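PDB 6EYU: bacteriorhodopsin from Nanosalina sp., which acts as an inward proton pump, a xenorhodopsin whose bound retinal probably lets it use light to carry protons into the cell. Local coordinates for residues G105-A110 with L138-L143; T98-L103 with R149-E154. All coordinates share one frame; numbering follows the deposited sequence.

Interaction 1 of 2, residues G105-A110 with L138-L143; sequences GALLGA and LGVVYL. With MUN ([(2~{S})-2,3-bis(oxidanyl)propyl] (~{E})-undec-2-enoate), chain V; MUN ([(2~{S})-2,3-bis(oxidanyl)propyl] (~{E})-undec-2-enoate), chain N; MUN ([(2~{S})-2,3-bis(oxidanyl)propyl] (~{E})-undec-2-enoate), chain B.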
loop_
_atom_site.group_PDB
_atom_site.type_symbol
_atom_site.label_atom_id
_atom_site.label_comp_id
_atom_site.label_asym_id
_atom_site.label_seq_id
_atom_site.Cartn_x
_atom_site.Cartn_y
_atom_site.Cartn_z
ATOM N N GLY A 105 -0.567 -11.688 8.014
ATOM C CA GLY A 105 -1.166 -11.122 6.811
ATOM C C GLY A 105 -2.676 -11.037 6.911
ATOM O O GLY A 105 -3.273 -10.019 6.561
ATOM N N ALA A 106 -3.297 -12.117 7.375
ATOM C CA ALA A 106 -4.742 -12.144 7.570
ATOM C C ALA A 106 -5.165 -11.094 8.591
ATOM O O ALA A 106 -6.128 -10.358 8.376
ATOM C CB ALA A 106 -5.185 -13.527 8.020
ATOM N N LEU A 107 -4.437 -11.028 9.701
ATOM C CA LEU A 107 -4.710 -10.039 10.739
ATOM C C LEU A 107 -4.661 -8.627 10.164
ATOM O O LEU A 107 -5.583 -7.836 10.358
ATOM C CB LEU A 107 -3.697 -10.173 11.879
ATOM C CG LEU A 107 -4.013 -9.383 13.151
ATOM C CD1 LEU A 107 -5.453 -9.613 13.586
ATOM C CD2 LEU A 107 -3.048 -9.757 14.265
ATOM N N LEU A 108 -3.582 -8.319 9.452
ATOM C CA LEU A 108 -3.371 -6.973 8.930
ATOM C C LEU A 108 -4.379 -6.654 7.832
ATOM O O LEU A 108 -4.881 -5.534 7.743
ATOM C CB LEU A 108 -1.948 -6.829 8.388
ATOM C CG LEU A 108 -0.951 -6.203 9.364
ATOM C CD1 LEU A 108 -0.630 -7.178 10.486
ATOM C CD2 LEU A 108 0.315 -5.769 8.644
ATOM N N GLY A 109 -4.685 -7.652 7.009
ATOM C CA GLY A 109 -5.548 -7.452 5.852
ATOM C C GLY A 109 -6.995 -7.243 6.249
ATOM O O GLY A 109 -7.684 -6.388 5.693
ATOM N N ALA A 110 -7.450 -8.013 7.232
ATOM C CA ALA A 110 -8.791 -7.843 7.779
ATOM C C ALA A 110 -8.967 -6.435 8.336
ATOM O O ALA A 110 -9.985 -5.785 8.096
ATOM C CB ALA A 110 -9.051 -8.876 8.865
ATOM N N LEU A 138 -14.711 -9.058 14.062
ATOM C CA LEU A 138 -14.901 -10.262 14.863
ATOM C C LEU A 138 -14.005 -11.391 14.362
ATOM O O LEU A 138 -13.529 -12.210 15.148
ATOM C CB LEU A 138 -16.367 -10.702 14.825
ATOM C CG LEU A 138 -17.359 -9.718 15.448
ATOM C CD1 LEU A 138 -18.792 -10.150 15.175
ATOM C CD2 LEU A 138 -17.114 -9.581 16.943
ATOM N N GLY A 139 -13.682 -11.355 13.073
ATOM C CA GLY A 139 -12.560 -12.122 12.544
ATOM C C GLY A 139 -11.259 -11.782 13.247
ATOM O O GLY A 139 -10.512 -12.670 13.655
ATOM N N VAL A 140 -10.996 -10.488 13.397
ATOM C CA VAL A 140 -9.762 -10.023 14.019
ATOM C C VAL A 140 -9.693 -10.464 15.477
ATOM O O VAL A 140 -8.740 -11.123 15.891
ATOM C CB VAL A 140 -9.649 -8.489 13.957
ATOM C CG1 VAL A 140 -8.604 -7.992 14.945
ATOM C CG2 VAL A 140 -9.312 -8.040 12.543
ATOM N N VAL A 141 -10.721 -10.119 16.247
ATOM C CA VAL A 141 -10.797 -10.536 17.641
ATOM C C VAL A 141 -10.597 -12.042 17.749
ATOM O O VAL A 141 -9.922 -12.525 18.658
ATOM C CB VAL A 141 -12.158 -10.178 18.265
ATOM C CG1 VAL A 141 -12.259 -10.753 19.670
ATOM C CG2 VAL A 141 -12.355 -8.671 18.281
ATOM N N TYR A 142 -11.246 -12.783 16.858
ATOM C CA TYR A 142 -11.105 -14.231 16.824
ATOM C C TYR A 142 -9.638 -14.623 16.684
ATOM O O TYR A 142 -9.103 -15.365 17.507
ATOM C CB TYR A 142 -11.910 -14.819 15.664
ATOM C CG TYR A 142 -11.522 -16.237 15.321
ATOM C CD1 TYR A 142 -11.838 -17.282 16.178
ATOM C CD2 TYR A 142 -10.639 -16.495 14.281
ATOM C CE1 TYR A 142 -11.398 -18.568 15.930
ATOM C CE2 TYR A 142 -10.188 -17.776 14.027
ATOM C CZ TYR A 142 -10.579 -18.812 14.848
ATOM O OH TYR A 142 -10.147 -20.092 14.591
ATOM N N LEU A 143 -9.002 -14.143 15.620
ATOM C CA LEU A 143 -7.581 -14.395 15.401
ATOM C C LEU A 143 -6.796 -14.153 16.686
ATOM O O LEU A 143 -6.082 -15.034 17.164
ATOM C CB LEU A 143 -7.045 -13.486 14.293
ATOM C CG LEU A 143 -6.692 -14.151 12.962
ATOM C CD1 LEU A 143 -7.522 -15.405 12.730
ATOM C CD2 LEU A 143 -6.880 -13.162 11.822
HETATM C CAQ MUN V . -10.514 -12.887 8.594
HETATM C CAP MUN V . -9.920 -13.785 9.679
HETATM C CAO MUN V . -10.015 -15.248 9.239
HETATM C CAN MUN V . -8.628 -15.892 9.314
HETATM C CAM MUN V . -8.763 -17.398 9.563
HETATM C CAK MUN V . -7.391 -18.057 9.398
HETATM C CAH MUN V . -7.424 -19.502 9.915
HETATM C CAF MUN V . -7.967 -19.544 11.349
HETATM C CAC MUN V . -6.987 -20.080 12.435
HETATM C CAA MUN V . -5.994 -21.183 11.974
HETATM O OAD MUN V . -5.581 -21.197 10.815
HETATM O OAB MUN V . -5.392 -21.846 13.001
HETATM C CAE MUN V . -4.334 -22.683 12.525
HETATM C CAG MUN V . -3.750 -23.482 13.695
HETATM O OAJ MUN V . -4.778 -23.744 14.653
HETATM C CAI MUN V . -3.182 -24.807 13.182
HETATM O OAL MUN V . -3.068 -25.729 14.270
HETATM C CAR MUN N . -7.165 -6.011 1.659
HETATM C CAQ MUN N . -5.749 -6.546 1.451
HETATM C CAP MUN N . -5.589 -7.840 2.246
HETATM C CAO MUN N . -4.260 -8.501 1.892
HETATM C CAN MUN N . -3.959 -9.572 2.936
HETATM C CAM MUN N . -3.459 -10.833 2.238
HETATM C CAK MUN N . -2.186 -11.306 2.935
HETATM C CAH MUN N . -2.268 -12.813 3.169
HETATM C CAF MUN N . -1.079 -13.484 2.483
HETATM C CAC MUN N . -0.292 -14.467 3.357
HETATM C CAA MUN N . 1.210 -14.563 3.061
HETATM O OAD MUN N . 1.680 -14.066 2.038
HETATM O OAB MUN N . 1.889 -15.446 3.844
HETATM C CAE MUN N . 3.175 -15.672 3.262
HETATM C CAG MUN N . 3.973 -16.646 4.130
HETATM O OAJ MUN N . 3.076 -17.407 4.944
HETATM C CAI MUN N . 4.771 -17.589 3.228
HETATM O OAL MUN N . 5.274 -18.680 4.005
HETATM C CAP MUN B . -18.366 -12.900 19.391
HETATM C CAO MUN B . -17.081 -13.731 19.426
HETATM C CAN MUN B . -16.189 -13.339 18.247
HETATM C CAM MUN B . -14.729 -13.634 18.595
HETATM C CAK MUN B . -14.566 -15.128 18.871
HETATM C CAH MUN B . -13.905 -15.339 20.236
HETATM C CAF MUN B . -13.150 -16.676 20.222
HETATM C CAC MUN B . -12.338 -17.018 21.479
HETATM C CAA MUN B . -11.972 -18.497 21.642
HETATM O OAD MUN B . -12.181 -19.299 20.731
HETATM O OAB MUN B . -11.234 -18.789 22.747
HETATM C CAE MUN B . -11.045 -20.207 22.835
HETATM C CAG MUN B . -9.584 -20.513 23.178
HETATM O OAJ MUN B . -9.416 -20.498 24.599
HETATM C CAI MUN B . -9.210 -21.894 22.635
HETATM O OAL MUN B . -8.026 -22.359 23.288
#
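Leu107 and Val140 sit level with each other where helix 101-124 packs against helix 128-145. Their side chains cross at about a right angle. The CD1 methyl of Leu107 meets CG1 of Val140 at 3.8 Å. It gets there because CG of Leu107 lies opposite the backbone N (chi1 -169°), which swings the branch across to the neighbouring helix. Both residues also pack on Leu85 of helix 72-93. The second methyl of Val140, CG2, turns to the other helix as well and rests 3.8 Å from Ala110 CB.

Leu143 fills the next turn of the interface. Its CD2 methyl lies 3.9 Å from Leu107 N and 4.2 Å from Ala106 CB. The same methyl faces lipid: the chain V monoacylglycerol brings its CAP to 3.8 Å from Leu143 CD2. The other branch turns to the same lipid: Leu143 CD1 lies 3.6 Å from its CAN. An alanine here would lack both methyls and would probably open a gap between the lipid tail and the Ala106-Leu107 side of helix 101-124.

No hydrogen bond joins the two segments; the contact is wholly apolar. Gly105 and Gly109 lie on another side of helix 101-124. With no side chain at either, the chain N lipid lies close to the backbone, its CAP 3.6 Å from Gly109 CA. Ala106 and Ala110, which belong to the contact itself, also pack on Ile46 and Phe50 of a second subunit.

The axes of segments 105-110 and 138-143 run roughly antiparallel (152°) and come within 9.5 Å. This is the pairing of sequence-adjacent transmembrane helices typical of the seven-helix bundle of microbial rhodopsins, here with lipid tails on its flanks.

Interaction 2 of 2, residues T98-L103 with R149-E154; sequences TKRYDL and REIAEE. With MUN ([(2~{S})-2,3-bis(oxidanyl)propyl] (~{E})-undec-2-enoate), chain N; MUN ([(2~{S})-2,3-bis(oxidanyl)propyl] (~{E})-undec-2-enoate), chain V.
Thr98 and Ile151 bring the two backbones closest, with CA atoms 7.0 Å apart, where the loop leading into helix 101-124 passes helix 147-152. Thr98 is gripped by the carboxylate of Glu154. Its OG1 sits between the backbone N and the carbonyl carbon (chi1 48°), which brings the hydroxyl and the backbone N-H to the same oxygen. Thr98 OG1 donates to the syn lone pair of Glu154 OE1 over 2.8 Å. Thr98 N reaches Glu154 OE1 at 3.0 Å along a nearly straight line (173°), but from 38° out of the carboxylate plane. Asp97 N adds a weak third bond to this oxygen.

Ile151 is buried. Its CG2 lies 3.6 Å from Thr98 O. Its CD1 touches Leu103 CD1 at 4.2 Å and Arg100 CB at the same distance. Arg100, the N-cap residue of helix 101-124, folds its chain so that Leu103 CG lies above one guanidinium face, toward its rim, while OAB of the chain V lipid meets an edge.

The contact pairs an exposed polar grip, Thr98 with Glu154, with a buried apolar meeting of Ile151 and Leu103. Two donors from Thr98 and a weak third on one oxygen would probably favour ionised Glu154.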
loop_
_atom_site.group_PDB
_atom_site.type_symbol
_atom_site.label_atom_id
_atom_site.label_comp_id
_atom_site.label_asym_id
_atom_site.label_seq_id
_atom_site.Cartn_x
_atom_site.Cartn_y
_atom_site.Cartn_z
ATOM N N THR A 98 6.913 -21.256 16.345
ATOM C CA THR A 98 6.322 -21.143 15.017
ATOM C C THR A 98 5.840 -19.719 14.760
ATOM O O THR A 98 5.042 -19.177 15.525
ATOM C CB THR A 98 5.135 -22.108 14.843
ATOM O OG1 THR A 98 4.259 -22.004 15.973
ATOM C CG2 THR A 98 5.625 -23.541 14.713
ATOM N N LYS A 99 6.412 -19.086 13.742
ATOM C CA LYS A 99 5.904 -17.813 13.247
ATOM C C LYS A 99 4.997 -18.035 12.042
ATOM O O LYS A 99 5.433 -18.550 11.013
ATOM C CB LYS A 99 7.066 -16.897 12.857
ATOM C CG LYS A 99 7.701 -16.168 14.032
ATOM C CD LYS A 99 8.641 -17.072 14.811
ATOM C CE LYS A 99 8.840 -16.570 16.232
ATOM N NZ LYS A 99 10.186 -16.909 16.769
ATOM N N ARG A 100 3.723 -17.686 12.192
ATOM C CA ARG A 100 2.748 -17.883 11.127
ATOM C C ARG A 100 2.402 -16.560 10.456
ATOM O O ARG A 100 1.418 -15.910 10.812
ATOM C CB ARG A 100 1.482 -18.538 11.681
ATOM C CG ARG A 100 1.628 -20.028 11.938
ATOM C CD ARG A 100 1.053 -20.847 10.794
ATOM N NE ARG A 100 -0.346 -21.193 11.025
ATOM C CZ ARG A 100 -1.256 -21.308 10.063
ATOM N NH1 ARG A 100 -0.898 -21.194 8.791
ATOM N NH2 ARG A 100 -2.515 -21.584 10.371
ATOM N N TYR A 101 3.172 -16.207 9.432
ATOM C CA TYR A 101 3.113 -14.871 8.854
ATOM C C TYR A 101 1.886 -14.722 7.959
ATOM O O TYR A 101 1.564 -13.621 7.514
ATOM C CB TYR A 101 4.381 -14.586 8.047
ATOM C CG TYR A 101 5.587 -14.266 8.902
ATOM C CD1 TYR A 101 5.697 -13.041 9.548
ATOM C CD2 TYR A 101 6.557 -15.227 9.154
ATOM C CE1 TYR A 101 6.771 -12.761 10.371
ATOM C CE2 TYR A 101 7.636 -14.955 9.974
ATOM C CZ TYR A 101 7.738 -13.721 10.579
ATOM O OH TYR A 101 8.811 -13.445 11.394
ATOM N N ASP A 102 1.189 -15.829 7.723
ATOM C CA ASP A 102 -0.066 -15.794 6.981
ATOM C C ASP A 102 -1.207 -15.308 7.869
ATOM O O ASP A 102 -2.059 -14.534 7.430
ATOM C CB ASP A 102 -0.397 -17.177 6.414
ATOM C CG ASP A 102 -0.233 -18.283 7.436
ATOM O OD1 ASP A 102 0.519 -18.083 8.414
ATOM O OD2 ASP A 102 -0.760 -19.390 7.203
ATOM N N LEU A 103 -1.151 -15.670 9.146
ATOM C CA LEU A 103 -2.062 -15.112 10.140
ATOM C C LEU A 103 -1.782 -13.629 10.358
ATOM O O LEU A 103 -2.704 -12.832 10.524
ATOM C CB LEU A 103 -1.930 -15.869 11.463
ATOM C CG LEU A 103 -2.236 -17.366 11.388
ATOM C CD1 LEU A 103 -2.158 -18.002 12.767
ATOM C CD2 LEU A 103 -3.602 -17.599 10.762
ATOM N N ARG A 149 -3.065 -16.435 20.281
ATOM C CA ARG A 149 -2.937 -16.767 21.694
ATOM C C ARG A 149 -2.180 -18.077 21.870
ATOM O O ARG A 149 -1.312 -18.192 22.736
ATOM C CB ARG A 149 -4.320 -16.876 22.334
ATOM C CG ARG A 149 -4.292 -17.291 23.794
ATOM C CD ARG A 149 -5.619 -17.899 24.213
ATOM N NE ARG A 149 -5.453 -19.205 24.839
ATOM C CZ ARG A 149 -6.030 -19.560 25.982
ATOM N NH1 ARG A 149 -5.878 -20.790 26.452
ATOM N NH2 ARG A 149 -6.771 -18.685 26.649
ATOM N N GLU A 150 -2.511 -19.064 21.043
ATOM C CA GLU A 150 -1.819 -20.345 21.067
ATOM C C GLU A 150 -0.328 -20.154 20.819
ATOM O O GLU A 150 0.504 -20.817 21.439
ATOM C CB GLU A 150 -2.405 -21.284 20.011
ATOM C CG GLU A 150 -3.739 -21.895 20.407
ATOM C CD GLU A 150 -4.278 -22.844 19.357
ATOM O OE1 GLU A 150 -3.466 -23.513 18.684
ATOM O OE2 GLU A 150 -5.514 -22.891 19.175
ATOM N N ILE A 151 0.005 -19.256 19.898
ATOM C CA ILE A 151 1.393 -19.030 19.517
ATOM C C ILE A 151 2.144 -18.305 20.630
ATOM O O ILE A 151 3.313 -18.592 20.888
ATOM C CB ILE A 151 1.493 -18.201 18.225
ATOM C CG1 ILE A 151 1.015 -19.025 17.027
ATOM C CG2 ILE A 151 2.924 -17.736 18.005
ATOM C CD1 ILE A 151 0.710 -18.196 15.800
ATOM N N ALA A 152 1.437 -17.435 21.345
ATOM C CA ALA A 152 2.006 -16.762 22.507
ATOM C C ALA A 152 2.292 -17.764 23.621
ATOM O O ALA A 152 3.340 -17.706 24.264
ATOM C CB ALA A 152 1.062 -15.677 23.001
ATOM N N GLU A 153 1.393 -18.727 23.792
ATOM C CA GLU A 153 1.528 -19.722 24.849
ATOM C C GLU A 153 2.646 -20.707 24.522
ATOM O O GLU A 153 3.093 -21.462 25.385
ATOM C CB GLU A 153 0.210 -20.475 25.042
ATOM C CG GLU A 153 -0.862 -19.663 25.749
ATOM C CD GLU A 153 -2.181 -20.403 25.858
ATOM O OE1 GLU A 153 -2.239 -21.580 25.443
ATOM O OE2 GLU A 153 -3.163 -19.803 26.342
ATOM N N GLU A 154 3.168 -20.613 23.304
ATOM C CA GLU A 154 4.351 -21.371 22.914
ATOM C C GLU A 154 5.581 -20.868 23.659
ATOM O O GLU A 154 6.589 -21.569 23.753
ATOM C CB GLU A 154 4.577 -21.260 21.406
ATOM C CG GLU A 154 4.624 -22.598 20.687
ATOM C CD GLU A 154 4.459 -22.460 19.187
ATOM O OE1 GLU A 154 4.972 -21.472 18.620
ATOM O OE2 GLU A 154 3.828 -23.347 18.574
HETATM C CAR MUN N . -7.165 -6.011 1.659
HETATM C CAQ MUN N . -5.749 -6.546 1.451
HETATM C CAP MUN N . -5.589 -7.840 2.246
HETATM C CAO MUN N . -4.260 -8.501 1.892
HETATM C CAN MUN N . -3.959 -9.572 2.936
HETATM C CAM MUN N . -3.459 -10.833 2.238
HETATM C CAK MUN N . -2.186 -11.306 2.935
HETATM C CAH MUN N . -2.268 -12.813 3.169
HETATM C CAF MUN N . -1.079 -13.484 2.483
HETATM C CAC MUN N . -0.292 -14.467 3.357
HETATM C CAA MUN N . 1.210 -14.563 3.061
HETATM O OAD MUN N . 1.680 -14.066 2.038
HETATM O OAB MUN N . 1.889 -15.446 3.844
HETATM C CAE MUN N . 3.175 -15.672 3.262
HETATM C CAG MUN N . 3.973 -16.646 4.130
HETATM O OAJ MUN N . 3.076 -17.407 4.944
HETATM C CAI MUN N . 4.771 -17.589 3.228
HETATM O OAL MUN N . 5.274 -18.680 4.005
HETATM C CAQ MUN V . -10.514 -12.887 8.594
HETATM C CAP MUN V . -9.920 -13.785 9.679
HETATM C CAO MUN V . -10.015 -15.248 9.239
HETATM C CAN MUN V . -8.628 -15.892 9.314
HETATM C CAM MUN V . -8.763 -17.398 9.563
HETATM C CAK MUN V . -7.391 -18.057 9.398
HETATM C CAH MUN V . -7.424 -19.502 9.915
HETATM C CAF MUN V . -7.967 -19.544 11.349
HETATM C CAC MUN V . -6.987 -20.080 12.435
HETATM C CAA MUN V . -5.994 -21.183 11.974
HETATM O OAD MUN V . -5.581 -21.197 10.815
HETATM O OAB MUN V . -5.392 -21.846 13.001
HETATM C CAE MUN V . -4.334 -22.683 12.525
HETATM C CAG MUN V . -3.750 -23.482 13.695
HETATM O OAJ MUN V . -4.778 -23.744 14.653
HETATM C CAI MUN V . -3.182 -24.807 13.182
HETATM O OAL MUN V . -3.068 -25.729 14.270
#

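Overall arrangement
Both contacts join helix 101-124 to the part of the chain formed by helices 128-145 and 147-152. Interaction 1 is nested inside the loop that interaction 2 closes, and their centres lie about 13 Å apart. The centre of interaction 1 is about 13 Å from that of the chain; interaction 2 is farther out, at about 21 Å. The side chain of Val140 in interaction 1 comes to about 8 Å from the retinal. The same two lipids run past both contacts: their tails lie along interaction 1 and their glycerol ends reach interaction 2. The second subunit touches both, so this flank also borders a subunit interface.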